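Tryptophan synthase alpha chain (Chlamydia trachomatis, PDB 6V82) probably cleaves indoleglycerol phosphate to indole and glyceraldehyde 3-phosphate as the alpha subunit of tryptophan synthase, in the last step of tryptophan biosynthesis. Local coordinates at residues I42-F47 against I93-Y98. Residues are numbered along the deposited sequence; the frame is centred on the assembly and turned at random.
Sequences ILELGF and ILYSYY
Strands 42-46 and 92-96 run parallel, their axes here 4.6 Å apart at closest and 33° askew, and four backbone hydrogen bonds join 42-47 to 93-98: Ile93 N to Leu43 O, Leu45 N to Ile93 O, Tyr95 N to Leu45 O and Phe47 N to Tyr95 O. Glu44, Ile93 and Tyr95 share the barrel-lumen face. With CG anti to the backbone N (chi1 -175°) and the chain extended beyond it, Glu44 lays CG against Tyr95 CB at 3.6 Å; its carboxylate and the tyrosine ring have planes 6° apart, with Glu44 OE1 3.8 Å from Tyr95 CD1. OE2 approaches Ile93 CG2 (3.8 Å) and is hydrogen-bonded to Tyr173, while OE1 forms a salt bridge with Arg205, so both oxygens of this buried acid are held. Gly46, lacking a side chain, brings CA to the edge of the Tyr95 ring. On the other face Leu94 CD1 sits 3.3 Å from Leu45 O, and Leu45 packs on helix 73-84. Water 1 donates to Phe47 O and accepts from Tyr97 N, bridging the segments where direct backbone bonds end. Tyr95 OH and Tyr97 OH hydrogen-bond to Asp55 OD2, which probably helps to position Asp55. Neighbouring parallel TIM-barrel strands thus carry Glu44 beside Asp55, both predicted proton acceptors.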
# COMPACT_ATOMS: atom_id res chain seq x y z
N ILE A 42 7.89 -49.41 29.75
CA ILE A 42 8.97 -48.50 29.42
C ILE A 42 8.40 -47.09 29.49
O ILE A 42 7.38 -46.80 28.86
CB ILE A 42 9.53 -48.77 28.01
CG1 ILE A 42 10.17 -50.15 27.95
CG2 ILE A 42 10.49 -47.67 27.61
CD1 ILE A 42 10.58 -50.57 26.56
N LEU A 43 9.04 -46.23 30.26
CA LEU A 43 8.65 -44.83 30.31
C LEU A 43 9.41 -44.04 29.25
O LEU A 43 10.64 -44.15 29.15
CB LEU A 43 8.90 -44.23 31.69
CG LEU A 43 7.85 -44.66 32.69
CD1 LEU A 43 8.09 -43.99 34.02
CD2 LEU A 43 6.46 -44.36 32.15
N GLU A 44 8.69 -43.26 28.45
CA GLU A 44 9.30 -42.32 27.53
C GLU A 44 9.07 -40.94 28.11
O GLU A 44 7.94 -40.44 28.10
CB GLU A 44 8.75 -42.42 26.11
CG GLU A 44 9.49 -41.51 25.13
CD GLU A 44 9.47 -42.04 23.70
OE1 GLU A 44 8.86 -41.36 22.82
OE2 GLU A 44 10.04 -43.12 23.45
N LEU A 45 10.14 -40.34 28.61
CA LEU A 45 10.09 -39.10 29.36
C LEU A 45 10.49 -37.95 28.43
O LEU A 45 11.62 -37.91 27.93
CB LEU A 45 11.00 -39.20 30.58
CG LEU A 45 10.84 -38.14 31.66
CD1 LEU A 45 9.42 -38.15 32.23
CD2 LEU A 45 11.87 -38.39 32.74
N GLY A 46 9.56 -37.03 28.18
CA GLY A 46 9.82 -35.94 27.27
C GLY A 46 10.55 -34.78 27.92
O GLY A 46 10.08 -34.24 28.93
N PHE A 47 11.72 -34.44 27.39
CA PHE A 47 12.38 -33.17 27.68
C PHE A 47 11.61 -32.09 26.91
O PHE A 47 11.65 -32.07 25.67
CB PHE A 47 13.86 -33.22 27.27
CG PHE A 47 14.74 -32.17 27.93
CD1 PHE A 47 16.08 -32.45 28.19
CD2 PHE A 47 14.25 -30.91 28.25
CE1 PHE A 47 16.93 -31.49 28.78
CE2 PHE A 47 15.08 -29.95 28.84
CZ PHE A 47 16.43 -30.24 29.11
N ILE A 93 13.39 -43.94 28.69
CA ILE A 93 13.83 -43.30 27.45
C ILE A 93 13.69 -41.80 27.63
O ILE A 93 12.59 -41.30 27.90
CB ILE A 93 13.01 -43.77 26.24
CG1 ILE A 93 12.94 -45.29 26.14
CG2 ILE A 93 13.57 -43.18 24.97
CD1 ILE A 93 14.29 -45.95 26.26
N LEU A 94 14.78 -41.06 27.47
CA LEU A 94 14.66 -39.62 27.36
C LEU A 94 14.33 -39.27 25.91
O LEU A 94 15.12 -39.57 25.00
CB LEU A 94 15.92 -38.89 27.80
CG LEU A 94 15.66 -37.39 27.88
CD1 LEU A 94 14.68 -37.12 29.00
CD2 LEU A 94 16.95 -36.61 28.10
N TYR A 95 13.16 -38.68 25.70
CA TYR A 95 12.76 -38.18 24.40
C TYR A 95 12.98 -36.68 24.37
O TYR A 95 12.52 -35.97 25.27
CB TYR A 95 11.29 -38.51 24.13
CG TYR A 95 10.72 -37.82 22.94
CD1 TYR A 95 10.90 -38.34 21.66
CD2 TYR A 95 9.98 -36.65 23.09
CE1 TYR A 95 10.36 -37.71 20.55
CE2 TYR A 95 9.42 -36.01 21.99
CZ TYR A 95 9.62 -36.54 20.72
OH TYR A 95 9.09 -35.89 19.63
N SER A 96 13.69 -36.19 23.34
CA SER A 96 14.10 -34.80 23.35
C SER A 96 14.36 -34.28 21.95
O SER A 96 14.66 -35.03 21.02
CB SER A 96 15.36 -34.60 24.21
OG SER A 96 15.86 -33.30 24.09
N TYR A 97 14.27 -32.96 21.83
CA TYR A 97 14.83 -32.27 20.69
C TYR A 97 16.34 -32.09 20.89
O TYR A 97 16.86 -32.24 21.99
CB TYR A 97 14.12 -30.93 20.48
CG TYR A 97 12.77 -31.17 19.86
CD1 TYR A 97 11.72 -31.68 20.63
CD2 TYR A 97 12.56 -30.99 18.51
CE1 TYR A 97 10.49 -31.94 20.07
CE2 TYR A 97 11.33 -31.26 17.93
CZ TYR A 97 10.31 -31.73 18.72
OH TYR A 97 9.08 -31.99 18.17
N TYR A 98 17.03 -31.81 19.79
CA TYR A 98 18.49 -31.85 19.84
C TYR A 98 19.04 -30.73 20.70
O TYR A 98 19.97 -30.95 21.49
CB TYR A 98 19.06 -31.78 18.43
CG TYR A 98 20.56 -31.99 18.40
CD1 TYR A 98 21.21 -32.71 19.41
CD2 TYR A 98 21.33 -31.46 17.38
CE1 TYR A 98 22.60 -32.90 19.39
CE2 TYR A 98 22.70 -31.64 17.35
CZ TYR A 98 23.33 -32.36 18.35
OH TYR A 98 24.70 -32.52 18.27
O HOH W 1 13.96 -31.39 24.08